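Local coordinates for protein interleukin-1beta (Gallus gallus, PDB 2WRY) that probably acts as a secreted inflammatory cytokine that binds the interleukin-1 receptor, the chain here being the C-terminal beta-trefoil part of the longer protein, at residues Q10-F15 / L46-Y51; S79-G84 / L105-F110; Q19-L24 / L33-P38. All blocks are in the same frame, centred on the assembly; numbering follows the deposited sequence.

The three contacts tie together separate parts of one all-beta chain of the interleukin-1 family. Interaction 1 pairs strands 4-16 and 45-53 and closes a long loop, within which interaction 3 joins strand 21-26 to the chain leaving strand 29-33. Their centres are about 18 Å apart, and they meet directly, Phe15 CB lying 3.7 Å from Lys20 O. Interaction 2 follows later in the sequence, across the centre of the chain from interaction 1. Its centre, too, is about 18 Å from that of interaction 1, yet the two touch where Tyr51 CD2 packs 3.8 Å from Ile109 CD1. Interactions 2 and 3 do not touch; their nearest atoms are about 10 Å apart.

Interaction 1 (Q10-F15 / L46-Y51); sequences QSFDIF and LNIALY
Residues 10-12 pair with residues 46-48 as neighbouring antiparallel strands of the beta-trefoil, the two short segments running at 134° to each other. Gln10 with Ile48 and Phe12 with Leu46 are hydrogen-bonded pairs, each closed by two backbone bonds; Phe12 N to Leu46 O is 2.8 Å and Leu46 N to Phe12 O 2.9 Å. Between them Ser11 and Asn47 form the non-hydrogen-bonded pair, where the chains come closer, CA to CA 4.3 Å. Ser11 CA also directs a C-H at Leu46 O.

Phe12, Leu46 and Ile48 share one face of the sheet. Ile48 sends its CD1 methyl obliquely to the Phe12 ring, 3.4 Å from CD2, and the two side chains cross at about a right angle. Strand 157-160 adds Leu159 beside the ring, and Arg112 makes a cation-pi contact with it. Farther along, Ile14 CD1 meets Leu46 CD1 at 3.8 Å, the CG1 branch of Ile14 standing opposite its own backbone N (chi1 -178°), while Ile71 packs on Leu46 from strand 66-71.

On the other face Ser11 OG, turned to the side of its own backbone N (chi1 -58°), gives a weak hydrogen bond of 3.2 Å to Asn47 OD1.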
ATOM      1  N   GLN A  10       8.886  -0.960 -10.162  1.00 18.65           N
ATOM      2  CA  GLN A  10       8.148  -0.271 -11.203  1.00 19.21           C
ATOM      3  C   GLN A  10       7.249   0.782 -10.600  1.00 18.91           C
ATOM      4  O   GLN A  10       6.611   0.546  -9.562  1.00 17.54           O
ATOM      5  CB  GLN A  10       7.332  -1.265 -12.040  1.00 19.92           C
ATOM      6  CG  GLN A  10       6.700  -0.640 -13.280  1.00 24.69           C
ATOM      7  CD  GLN A  10       6.029  -1.675 -14.157  1.00 29.78           C
ATOM      8  OE1 GLN A  10       6.250  -2.886 -13.991  1.00 30.27           O
ATOM      9  NE2 GLN A  10       5.215  -1.209 -15.117  1.00 32.47           N
ATOM     10  N   SER A  11       7.198   1.947 -11.233  1.00 18.38           N
ATOM     11  CA  SER A  11       6.416   3.047 -10.714  1.00 18.14           C
ATOM     12  C   SER A  11       5.014   2.956 -11.282  1.00 17.95           C
ATOM     13  O   SER A  11       4.834   2.718 -12.495  1.00 17.82           O
ATOM     14  CB  SER A  11       7.066   4.381 -11.094  1.00 20.17           C
ATOM     15  OG  SER A  11       8.396   4.445 -10.591  1.00 25.82           O
ATOM     16  N   PHE A  12       4.018   3.165 -10.422  1.00 16.33           N
ATOM     17  CA  PHE A  12       2.605   3.135 -10.836  1.00 16.22           C
ATOM     18  C   PHE A  12       1.859   4.362 -10.335  1.00 15.44           C
ATOM     19  O   PHE A  12       2.106   4.831  -9.211  1.00 17.21           O
ATOM     20  CB  PHE A  12       1.891   1.893 -10.252  1.00 15.98           C
ATOM     21  CG  PHE A  12       2.327   0.602 -10.860  1.00 15.40           C
ATOM     22  CD1 PHE A  12       1.688   0.111 -11.998  1.00 18.69           C
ATOM     23  CD2 PHE A  12       3.359  -0.144 -10.289  1.00 16.42           C
ATOM     24  CE1 PHE A  12       2.084  -1.092 -12.570  1.00 18.93           C
ATOM     25  CE2 PHE A  12       3.763  -1.345 -10.851  1.00 17.75           C
ATOM     26  CZ  PHE A  12       3.126  -1.821 -12.012  1.00 19.31           C
ATOM     27  N   ASP A  13       0.915   4.861 -11.126  1.00 15.64           N
ATOM     28  CA  ASP A  13      -0.118   5.713 -10.559  1.00 15.76           C
ATOM     29  C   ASP A  13      -1.125   4.801  -9.875  1.00 15.31           C
ATOM     30  O   ASP A  13      -1.299   3.653 -10.289  1.00 14.79           O
ATOM     31  CB  ASP A  13      -0.821   6.529 -11.635  1.00 16.77           C
ATOM     32  CG  ASP A  13      -0.037   7.734 -12.038  1.00 22.03           C
ATOM     33  OD1 ASP A  13       0.256   8.593 -11.169  1.00 25.67           O
ATOM     34  OD2 ASP A  13       0.288   7.804 -13.232  1.00 28.76           O
ATOM     35  N   ILE A  14      -1.801   5.316  -8.854  1.00 14.45           N
ATOM     36  CA  ILE A  14      -2.823   4.525  -8.160  1.00 14.71           C
ATOM     37  C   ILE A  14      -4.020   5.387  -7.810  1.00 14.37           C
ATOM     38  O   ILE A  14      -3.869   6.540  -7.410  1.00 15.56           O
ATOM     39  CB  ILE A  14      -2.250   3.865  -6.882  1.00 14.14           C
ATOM     40  CG1 ILE A  14      -3.316   3.001  -6.183  1.00 14.17           C
ATOM     41  CG2 ILE A  14      -1.625   4.920  -5.942  1.00 15.30           C
ATOM     42  CD1 ILE A  14      -2.766   2.089  -5.072  1.00 14.42           C
ATOM     43  N   PHE A  15      -5.214   4.834  -8.030  1.00 14.05           N
ATOM     44  CA  PHE A  15      -6.452   5.460  -7.592  1.00 14.45           C
ATOM     45  C   PHE A  15      -7.275   4.357  -6.946  1.00 13.40           C
ATOM     46  O   PHE A  15      -7.176   3.208  -7.352  1.00 14.01           O
ATOM     47  CB  PHE A  15      -7.247   5.977  -8.799  1.00 15.25           C
ATOM     48  CG  PHE A  15      -6.643   7.177  -9.450  1.00 19.55           C
ATOM     49  CD1 PHE A  15      -7.019   8.458  -9.052  1.00 22.52           C
ATOM     50  CD2 PHE A  15      -5.684   7.027 -10.451  1.00 22.78           C
ATOM     51  CE1 PHE A  15      -6.461   9.600  -9.657  1.00 24.02           C
ATOM     52  CE2 PHE A  15      -5.105   8.160 -11.044  1.00 25.45           C
ATOM     53  CZ  PHE A  15      -5.499   9.436 -10.645  1.00 25.85           C
ATOM     54  N   LEU A  46       3.411   5.172  -6.599  1.00 14.96           N
ATOM     55  CA  LEU A  46       4.039   4.093  -5.837  1.00 14.54           C
ATOM     56  C   LEU A  46       5.199   3.504  -6.613  1.00 15.60           C
ATOM     57  O   LEU A  46       5.078   3.228  -7.811  1.00 16.84           O
ATOM     58  CB  LEU A  46       3.032   2.973  -5.504  1.00 15.05           C
ATOM     59  CG  LEU A  46       1.812   3.367  -4.668  1.00 14.76           C
ATOM     60  CD1 LEU A  46       0.966   2.131  -4.350  1.00 14.55           C
ATOM     61  CD2 LEU A  46       2.219   4.082  -3.333  1.00 15.76           C
ATOM     62  N   ASN A  47       6.323   3.297  -5.944  1.00 15.45           N
ATOM     63  CA  ASN A  47       7.400   2.552  -6.563  1.00 15.77           C
ATOM     64  C   ASN A  47       7.233   1.162  -5.978  1.00 15.10           C
ATOM     65  O   ASN A  47       7.577   0.924  -4.808  1.00 14.51           O
ATOM     66  CB  ASN A  47       8.769   3.141  -6.198  1.00 17.56           C
ATOM     67  CG  ASN A  47       9.728   3.172  -7.398  1.00 23.74           C
ATOM     68  OD1 ASN A  47       9.591   2.407  -8.372  1.00 27.76           O
ATOM     69  ND2 ASN A  47      10.752   4.010  -7.294  1.00 28.03           N
ATOM     70  N   ILE A  48       6.637   0.274  -6.761  1.00 13.25           N
ATOM     71  CA  ILE A  48       6.303  -1.073  -6.298  1.00 13.62           C
ATOM     72  C   ILE A  48       7.469  -2.018  -6.510  1.00 13.96           C
ATOM     73  O   ILE A  48       7.840  -2.329  -7.652  1.00 15.60           O
ATOM     74  CB  ILE A  48       5.020  -1.616  -6.961  1.00 12.79           C
ATOM     75  CG1 ILE A  48       3.865  -0.636  -6.685  1.00 14.53           C
ATOM     76  CG2 ILE A  48       4.725  -3.039  -6.426  1.00 14.29           C
ATOM     77  CD1 ILE A  48       2.488  -1.122  -7.131  1.00 13.72           C
ATOM     78  N   ALA A  49       8.092  -2.426  -5.406  1.00 14.03           N
ATOM     79  CA  ALA A  49       9.232  -3.349  -5.489  1.00 14.22           C
ATOM     80  C   ALA A  49       8.699  -4.764  -5.504  1.00 14.05           C
ATOM     81  O   ALA A  49       8.042  -5.203  -4.544  1.00 13.88           O
ATOM     82  CB  ALA A  49      10.139  -3.185  -4.289  1.00 14.76           C
ATOM     83  N   LEU A  50       8.970  -5.478  -6.584  1.00 15.35           N
ATOM     84  CA  LEU A  50       8.573  -6.870  -6.668  1.00 15.68           C
ATOM     85  C   LEU A  50       9.625  -7.791  -6.074  1.00 15.96           C
ATOM     86  O   LEU A  50      10.817  -7.642  -6.363  1.00 16.79           O
ATOM     87  CB  LEU A  50       8.275  -7.229  -8.136  1.00 17.11           C
ATOM     88  CG  LEU A  50       7.855  -8.642  -8.511  1.00 18.92           C
ATOM     89  CD1 LEU A  50       6.539  -8.994  -7.833  1.00 19.96           C
ATOM     90  CD2 LEU A  50       7.791  -8.773 -10.056  1.00 21.98           C
ATOM     91  N   TYR A  51       9.175  -8.743  -5.256  1.00 15.89           N
ATOM     92  CA  TYR A  51      10.049  -9.733  -4.623  1.00 16.50           C
ATOM     93  C   TYR A  51       9.772 -11.130  -5.166  1.00 19.21           C
ATOM     94  O   TYR A  51       8.662 -11.406  -5.644  1.00 19.83           O
ATOM     95  CB  TYR A  51       9.846  -9.697  -3.089  1.00 16.20           C
ATOM     96  CG  TYR A  51      10.481  -8.465  -2.474  1.00 14.05           C
ATOM     97  CD1 TYR A  51      11.750  -8.535  -1.861  1.00 14.60           C
ATOM     98  CD2 TYR A  51       9.841  -7.222  -2.532  1.00 14.14           C
ATOM     99  CE1 TYR A  51      12.357  -7.376  -1.337  1.00 14.22           C
ATOM    100  CE2 TYR A  51      10.429  -6.080  -2.006  1.00 14.13           C
ATOM    101  CZ  TYR A  51      11.685  -6.167  -1.411  1.00 14.98           C
ATOM    102  OH  TYR A  51      12.239  -5.009  -0.915  1.00 15.41           O
TER

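Interaction 2 (S79-G84 / L105-F110); sequences SCVMSG and LTRFIF
Cys80 N donates a hydrogen bond of 3.0 Å to Arg107 O, the one backbone bond between the two segments. The donor sits 26° out of the carbonyl plane. The same oxygen receives a C-H from Ser79 CA, so two successive strand residues meet it, one by a hydrogen bond and the other by a weaker C-H contact. Cys80 SG reaches the Phe110 ring, 3.4 Å from CE2 and 3.6 Å from CZ; this sulfur-aromatic contact is oblique, 61° off the ring normal.

The aliphatic stem of Arg107 passes across the strand. Its CG is 3.8 Å from Ser79 CB, and its CD meets Val81 CG1 at the same distance, the Val81 and Arg107 side chains running side by side in one direction. CG stands between the backbone N and the carbonyl carbon (chi1 73°), and from there the chain extends straight to NE. Phe108 starts away from the strand, but its ring returns, CD1 and CE1 coming near Ser79 CB obliquely. Its CE2 lies over the centre of the Arg107 guanidinium, 3.3 Å above the plane.

In the beta-trefoil this contact joins strand 76-83 to the turn before strand 110-115 and to that strand's first residue, Phe110. The turn has helical backbone angles at 105-108 and is closed by Phe108 N to Leu105 O and Ile109 N to Thr106 O.

Beyond the first shell, Glu92 of strand 86-93 fixes both polar ends: its OE1 forms a salt bridge with Arg107 NE and a hydrogen bond with Ser79 OG. Arg107 NH1 is held by Glu104 O, while Leu89 and Leu69 pack on the Phe110 ring.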
ATOM      1  N   SER A  79       4.339   0.149   5.771  1.00 12.58           N
ATOM      2  CA  SER A  79       4.506  -1.073   6.595  1.00 12.64           C
ATOM      3  C   SER A  79       3.278  -1.285   7.464  1.00 13.05           C
ATOM      4  O   SER A  79       2.555  -0.347   7.743  1.00 13.80           O
ATOM      5  CB  SER A  79       5.763  -0.969   7.476  1.00 14.47           C
ATOM      6  OG  SER A  79       5.579   0.042   8.439  1.00 16.28           O
ATOM      7  N   CYS A  80       3.051  -2.526   7.899  1.00 13.15           N
ATOM      8  CA  CYS A  80       1.980  -2.800   8.857  1.00 13.38           C
ATOM      9  C   CYS A  80       2.594  -3.220  10.162  1.00 13.52           C
ATOM     10  O   CYS A  80       3.428  -4.129  10.200  1.00 13.94           O
ATOM     11  CB  CYS A  80       1.117  -3.931   8.330  1.00 13.56           C
ATOM     12  SG  CYS A  80       0.309  -3.450   6.845  1.00 16.74           S
ATOM     13  N   VAL A  81       2.159  -2.575  11.236  1.00 13.07           N
ATOM     14  CA  VAL A  81       2.723  -2.857  12.557  1.00 14.47           C
ATOM     15  C   VAL A  81       1.641  -2.765  13.603  1.00 13.72           C
ATOM     16  O   VAL A  81       0.597  -2.125  13.378  1.00 15.02           O
ATOM     17  CB  VAL A  81       3.864  -1.874  12.926  1.00 15.34           C
ATOM     18  CG1 VAL A  81       5.037  -1.961  11.936  1.00 17.50           C
ATOM     19  CG2 VAL A  81       3.362  -0.447  13.073  1.00 17.76           C
ATOM     20  N   MET A  82       1.892  -3.391  14.763  1.00 14.81           N
ATOM     21  CA  MET A  82       0.974  -3.228  15.878  1.00 15.28           C
ATOM     22  C   MET A  82       1.227  -1.877  16.540  1.00 16.13           C
ATOM     23  O   MET A  82       2.386  -1.515  16.834  1.00 16.90           O
ATOM     24  CB  MET A  82       1.208  -4.317  16.925  1.00 14.33           C
ATOM     25  CG  MET A  82       0.092  -4.374  17.925  1.00 15.93           C
ATOM     26  SD  MET A  82      -1.377  -5.100  17.217  1.00 19.77           S
ATOM     27  CE  MET A  82      -1.009  -6.861  17.229  1.00 19.35           C
ATOM     28  N   SER A  83       0.146  -1.162  16.793  1.00 16.25           N
ATOM     29  CA  SER A  83       0.178   0.069  17.575  1.00 17.86           C
ATOM     30  C   SER A  83      -0.889  -0.042  18.649  1.00 17.70           C
ATOM     31  O   SER A  83      -2.093  -0.130  18.370  1.00 18.06           O
ATOM     32  CB  SER A  83      -0.077   1.300  16.693  1.00 19.35           C
ATOM     33  OG  SER A  83       0.015   2.494  17.479  1.00 23.73           O
ATOM     34  N   GLY A  84      -0.422  -0.044  19.890  1.00 18.08           N
ATOM     35  CA  GLY A  84      -1.241  -0.411  20.989  1.00 18.93           C
ATOM     36  C   GLY A  84      -1.466  -1.895  20.795  1.00 19.03           C
ATOM     37  O   GLY A  84      -0.505  -2.729  20.805  1.00 20.98           O
ATOM     38  N   LEU A 105      11.054  -7.675   9.285  1.00 17.33           N
ATOM     39  CA  LEU A 105      11.098  -7.033   7.950  1.00 16.57           C
ATOM     40  C   LEU A 105       9.877  -7.380   7.113  1.00 16.07           C
ATOM     41  O   LEU A 105       9.564  -6.676   6.162  1.00 14.91           O
ATOM     42  CB  LEU A 105      12.362  -7.435   7.200  1.00 16.52           C
ATOM     43  CG  LEU A 105      13.626  -6.764   7.729  1.00 16.85           C
ATOM     44  CD1 LEU A 105      14.818  -7.480   7.113  1.00 18.37           C
ATOM     45  CD2 LEU A 105      13.597  -5.275   7.387  1.00 17.85           C
ATOM     46  N   THR A 106       9.193  -8.466   7.459  1.00 15.44           N
ATOM     47  CA  THR A 106       7.966  -8.827   6.728  1.00 15.35           C
ATOM     48  C   THR A 106       6.880  -7.738   6.830  1.00 14.46           C
ATOM     49  O   THR A 106       5.961  -7.708   5.990  1.00 14.62           O
ATOM     50  CB  THR A 106       7.465 -10.225   7.135  1.00 16.58           C
ATOM     51  OG1 THR A 106       8.475 -11.184   6.777  1.00 19.00           O
ATOM     52  CG2 THR A 106       6.175 -10.580   6.410  1.00 18.13           C
ATOM     53  N   ARG A 107       7.015  -6.807   7.786  1.00 13.54           N
ATOM     54  CA  ARG A 107       6.101  -5.653   7.898  1.00 13.48           C
ATOM     55  C   ARG A 107       5.987  -4.859   6.594  1.00 12.78           C
ATOM     56  O   ARG A 107       4.949  -4.215   6.342  1.00 13.13           O
ATOM     57  CB  ARG A 107       6.518  -4.711   9.054  1.00 13.85           C
ATOM     58  CG  ARG A 107       7.777  -3.877   8.799  1.00 15.12           C
ATOM     59  CD  ARG A 107       8.137  -3.146  10.065  1.00 16.37           C
ATOM     60  NE  ARG A 107       9.229  -2.182   9.931  1.00 17.34           N
ATOM     61  CZ  ARG A 107      10.511  -2.487  10.103  1.00 16.49           C
ATOM     62  NH1 ARG A 107      10.875  -3.749  10.320  1.00 17.84           N
ATOM     63  NH2 ARG A 107      11.441  -1.545   9.995  1.00 17.91           N
ATOM     64  N   PHE A 108       7.043  -4.906   5.775  1.00 12.90           N
ATOM     65  CA  PHE A 108       7.062  -4.151   4.522  1.00 12.06           C
ATOM     66  C   PHE A 108       6.431  -4.873   3.353  1.00 12.24           C
ATOM     67  O   PHE A 108       6.264  -4.266   2.305  1.00 12.93           O
ATOM     68  CB  PHE A 108       8.503  -3.848   4.116  1.00 11.96           C
ATOM     69  CG  PHE A 108       9.170  -2.863   5.026  1.00 12.15           C
ATOM     70  CD1 PHE A 108       8.772  -1.523   5.036  1.00 14.35           C
ATOM     71  CD2 PHE A 108      10.205  -3.273   5.866  1.00 14.19           C
ATOM     72  CE1 PHE A 108       9.400  -0.585   5.862  1.00 15.50           C
ATOM     73  CE2 PHE A 108      10.835  -2.340   6.722  1.00 14.95           C
ATOM     74  CZ  PHE A 108      10.437  -1.010   6.716  1.00 15.14           C
ATOM     75  N   ILE A 109       6.102  -6.157   3.518  1.00 12.00           N
ATOM     76  CA  ILE A 109       5.624  -6.965   2.396  1.00 12.57           C
ATOM     77  C   ILE A 109       4.097  -7.048   2.360  1.00 12.48           C
ATOM     78  O   ILE A 109       3.444  -7.283   3.378  1.00 12.80           O
ATOM     79  CB  ILE A 109       6.254  -8.403   2.404  1.00 13.44           C
ATOM     80  CG1 ILE A 109       7.772  -8.336   2.219  1.00 15.01           C
ATOM     81  CG2 ILE A 109       5.632  -9.310   1.321  1.00 13.81           C
ATOM     82  CD1 ILE A 109       8.203  -7.707   0.891  1.00 18.57           C
ATOM     83  N   PHE A 110       3.556  -6.830   1.166  1.00 11.17           N
ATOM     84  CA  PHE A 110       2.127  -7.000   0.860  1.00 11.51           C
ATOM     85  C   PHE A 110       2.013  -7.961  -0.289  1.00 12.47           C
ATOM     86  O   PHE A 110       2.904  -8.029  -1.130  1.00 14.19           O
ATOM     87  CB  PHE A 110       1.487  -5.663   0.456  1.00 12.34           C
ATOM     88  CG  PHE A 110       1.540  -4.621   1.551  1.00 10.53           C
ATOM     89  CD1 PHE A 110       2.710  -3.889   1.791  1.00 11.61           C
ATOM     90  CD2 PHE A 110       0.424  -4.380   2.360  1.00 11.60           C
ATOM     91  CE1 PHE A 110       2.758  -2.912   2.819  1.00 12.34           C
ATOM     92  CE2 PHE A 110       0.454  -3.422   3.402  1.00 13.48           C
ATOM     93  CZ  PHE A 110       1.645  -2.691   3.638  1.00 13.72           C
TER

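Interaction 3 (Q19-L24 / L33-P38); sequences QKCFVL and LHLQGP
Cys21 and Leu33 face each other as an antiparallel hydrogen-bonded pair, with both backbone bonds formed: Cys21 N to Leu33 O at 2.8 Å and Leu33 N to Cys21 O at 2.9 Å. Leu33 O also takes a C-H from Lys20 CA. Past this pair the chains are joined through water 1, which donates to Gln19 O and accepts from Leu35 N, 3.1 Å away, extending the link beyond the last beta bridge.

Within the beta-trefoil of the interleukin-1 family, the pairing belongs to a small antiparallel sheet in which strand 29-33 lies between strands 21-26 and 141-142. Residues 34-38 begin the loop that runs from strand 29-33 to strand 45-53.

The apolar contacts gather on the side of Cys21, Val23 and Leu33. Val23 CG1 presses against Leu33 CD1 at 3.4 Å, tighter than a usual carbon contact, their side chains crossing at about a right angle. Cys21 SG, held between its backbone N and carbonyl carbon (chi1 60°), meets Leu35 CB at 3.5 Å; Phe15 of strand 4-16 also packs on Cys21.

A CH-pi contact joins Lys20 to His34. Lys20 CG lies over one face of the imidazole, 3.6 Å from the ring centroid and 21° off its normal, shifted toward the rim near CE1 and NE2. Beyond CG the lysine chain bends twice and carries NZ away from the ring to a salt bridge with Asp16 and a hydrogen bond to Ser136 O. An alanine here, lacking CG and NZ, would probably leave that face of the imidazole without its cover and Asp16 without the charge it pairs with. His34 ND1 lies 3.6 Å from Gln19 O, while Asn18 also touches the histidine side chain.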
ATOM      1  N   GLN A  19     -12.056   6.702  -7.490  1.00 13.49           N
ATOM      2  CA  GLN A  19     -11.177   7.697  -8.136  1.00 14.87           C
ATOM      3  C   GLN A  19     -10.517   8.668  -7.168  1.00 14.41           C
ATOM      4  O   GLN A  19     -10.088   9.758  -7.578  1.00 16.79           O
ATOM      5  CB  GLN A  19     -11.886   8.451  -9.284  1.00 14.04           C
ATOM      6  CG  GLN A  19     -12.671   7.519 -10.256  1.00 14.95           C
ATOM      7  CD  GLN A  19     -14.166   7.483  -9.934  1.00 16.36           C
ATOM      8  OE1 GLN A  19     -14.798   8.527  -9.777  1.00 20.29           O
ATOM      9  NE2 GLN A  19     -14.722   6.288  -9.819  1.00 16.78           N
ATOM     10  N   LYS A  20     -10.389   8.266  -5.890  1.00 13.91           N
ATOM     11  CA  LYS A  20      -9.540   9.022  -4.974  1.00 13.55           C
ATOM     12  C   LYS A  20      -8.062   8.647  -5.201  1.00 13.72           C
ATOM     13  O   LYS A  20      -7.733   7.488  -5.475  1.00 14.40           O
ATOM     14  CB  LYS A  20      -9.939   8.780  -3.513  1.00 13.91           C
ATOM     15  CG  LYS A  20     -11.368   9.174  -3.246  1.00 14.78           C
ATOM     16  CD  LYS A  20     -11.678   9.427  -1.763  1.00 15.47           C
ATOM     17  CE  LYS A  20     -11.400   8.198  -0.872  1.00 17.41           C
ATOM     18  NZ  LYS A  20     -12.294   7.038  -1.217  1.00 17.43           N
ATOM     19  N   CYS A  21      -7.171   9.636  -5.134  1.00 14.64           N
ATOM     20  CA  CYS A  21      -5.739   9.336  -5.158  1.00 15.75           C
ATOM     21  C   CYS A  21      -5.171   9.557  -3.779  1.00 15.68           C
ATOM     22  O   CYS A  21      -5.861  10.059  -2.887  1.00 16.32           O
ATOM     23  CB  CYS A  21      -4.995  10.215  -6.151  1.00 16.84           C
ATOM     24  SG  CYS A  21      -5.115  11.948  -5.813  1.00 24.33           S
ATOM     25  N   PHE A  22      -3.899   9.189  -3.635  1.00 15.24           N
ATOM     26  CA  PHE A  22      -3.172   9.368  -2.364  1.00 14.68           C
ATOM     27  C   PHE A  22      -2.382  10.686  -2.390  1.00 15.60           C
ATOM     28  O   PHE A  22      -1.774  11.057  -3.414  1.00 15.29           O
ATOM     29  CB  PHE A  22      -2.167   8.237  -2.141  1.00 15.56           C
ATOM     30  CG  PHE A  22      -2.765   6.863  -1.942  1.00 15.13           C
ATOM     31  CD1 PHE A  22      -4.132   6.668  -1.722  1.00 15.38           C
ATOM     32  CD2 PHE A  22      -1.924   5.757  -1.986  1.00 16.48           C
ATOM     33  CE1 PHE A  22      -4.635   5.357  -1.542  1.00 18.23           C
ATOM     34  CE2 PHE A  22      -2.401   4.458  -1.786  1.00 16.74           C
ATOM     35  CZ  PHE A  22      -3.767   4.258  -1.568  1.00 16.66           C
ATOM     36  N   VAL A  23      -2.394  11.389  -1.266  1.00 14.59           N
ATOM     37  CA  VAL A  23      -1.423  12.474  -1.035  1.00 14.99           C
ATOM     38  C   VAL A  23      -0.739  12.252   0.299  1.00 14.78           C
ATOM     39  O   VAL A  23      -1.329  11.636   1.189  1.00 13.51           O
ATOM     40  CB  VAL A  23      -2.029  13.923  -1.121  1.00 15.36           C
ATOM     41  CG1 VAL A  23      -2.732  14.154  -2.464  1.00 17.14           C
ATOM     42  CG2 VAL A  23      -2.926  14.263   0.079  1.00 18.50           C
ATOM     43  N   LEU A  24       0.487  12.766   0.445  1.00 14.58           N
ATOM     44  CA  LEU A  24       1.207  12.645   1.713  1.00 15.81           C
ATOM     45  C   LEU A  24       0.860  13.844   2.588  1.00 17.12           C
ATOM     46  O   LEU A  24       1.382  14.946   2.392  1.00 17.75           O
ATOM     47  CB  LEU A  24       2.720  12.496   1.471  1.00 15.37           C
ATOM     48  CG  LEU A  24       3.549  12.122   2.692  1.00 15.50           C
ATOM     49  CD1 LEU A  24       3.150  10.739   3.204  1.00 16.29           C
ATOM     50  CD2 LEU A  24       5.039  12.160   2.373  1.00 15.18           C
ATOM     51  N   LEU A  33      -7.955  11.487  -1.448  1.00 16.86           N
ATOM     52  CA  LEU A  33      -8.895  12.547  -1.811  1.00 19.58           C
ATOM     53  C   LEU A  33      -9.162  12.563  -3.302  1.00 20.84           C
ATOM     54  O   LEU A  33      -8.455  11.919  -4.065  1.00 18.38           O
ATOM     55  CB  LEU A  33      -8.433  13.925  -1.320  1.00 21.18           C
ATOM     56  CG  LEU A  33      -6.947  14.261  -1.099  1.00 23.83           C
ATOM     57  CD1 LEU A  33      -6.116  13.888  -2.276  1.00 26.30           C
ATOM     58  CD2 LEU A  33      -6.791  15.746  -0.758  1.00 26.84           C
ATOM     59  N   HIS A  34     -10.217  13.275  -3.697  1.00 23.37           N
ATOM     60  CA  HIS A  34     -10.420  13.583  -5.101  1.00 26.92           C
ATOM     61  C   HIS A  34      -9.593  14.847  -5.321  1.00 30.19           C
ATOM     62  O   HIS A  34      -9.957  15.927  -4.866  1.00 30.60           O
ATOM     63  CB  HIS A  34     -11.909  13.809  -5.387  1.00 26.67           C
ATOM     64  CG  HIS A  34     -12.764  12.631  -5.066  1.00 24.97           C
ATOM     65  ND1 HIS A  34     -12.781  11.489  -5.838  1.00 25.13           N
ATOM     66  CD2 HIS A  34     -13.636  12.416  -4.052  1.00 23.51           C
ATOM     67  CE1 HIS A  34     -13.626  10.622  -5.310  1.00 23.70           C
ATOM     68  NE2 HIS A  34     -14.141  11.153  -4.215  1.00 25.02           N
ATOM     69  N   LEU A  35      -8.436  14.690  -5.944  1.00 34.55           N
ATOM     70  CA  LEU A  35      -7.497  15.787  -6.044  1.00 38.60           C
ATOM     71  C   LEU A  35      -7.894  16.593  -7.252  1.00 40.86           C
ATOM     72  O   LEU A  35      -7.989  16.042  -8.353  1.00 41.71           O
ATOM     73  CB  LEU A  35      -6.064  15.272  -6.214  1.00 39.16           C
ATOM     74  CG  LEU A  35      -4.890  15.945  -5.476  1.00 40.27           C
ATOM     75  CD1 LEU A  35      -3.624  15.799  -6.300  1.00 40.56           C
ATOM     76  CD2 LEU A  35      -5.125  17.423  -5.122  1.00 41.14           C
ATOM     77  N   GLN A  36      -8.151  17.886  -7.044  1.00 43.27           N
ATOM     78  CA  GLN A  36      -8.494  18.783  -8.156  1.00 45.64           C
ATOM     79  C   GLN A  36      -8.481  20.295  -7.890  1.00 48.60           C
ATOM     80  O   GLN A  36      -7.807  20.784  -6.970  1.00 49.03           O
ATOM     81  CB  GLN A  36      -9.815  18.371  -8.828  1.00 43.79           C
ATOM     82  CG  GLN A  36      -9.603  17.923 -10.272  1.00 39.64           C
ATOM     83  CD  GLN A  36      -8.656  18.864 -11.017  1.00 37.59           C
ATOM     84  OE1 GLN A  36      -8.770  20.087 -10.898  1.00 34.58           O
ATOM     85  NE2 GLN A  36      -7.708  18.299 -11.779  1.00 34.63           N
ATOM     86  N   GLY A  37      -9.219  21.018  -8.740  1.00 51.29           N
ATOM     87  CA  GLY A  37      -9.356  22.474  -8.681  1.00 53.62           C
ATOM     88  C   GLY A  37      -8.036  23.229  -8.672  1.00 53.43           C
ATOM     89  O   GLY A  37      -7.246  23.163  -9.626  1.00 55.36           O
ATOM     90  N   PRO A  38      -7.784  23.919  -7.564  1.00 51.55           N
ATOM     91  CA  PRO A  38      -6.718  24.900  -7.502  1.00 50.78           C
ATOM     92  C   PRO A  38      -5.836  24.726  -6.259  1.00 51.54           C
ATOM     93  O   PRO A  38      -6.034  25.425  -5.258  1.00 52.24           O
ATOM     94  CB  PRO A  38      -7.338  26.274  -7.519  1.00 47.90           C
TER
HETATM   95  O   HOH W   1      -8.285  12.001  -7.452  1.00 27.90           O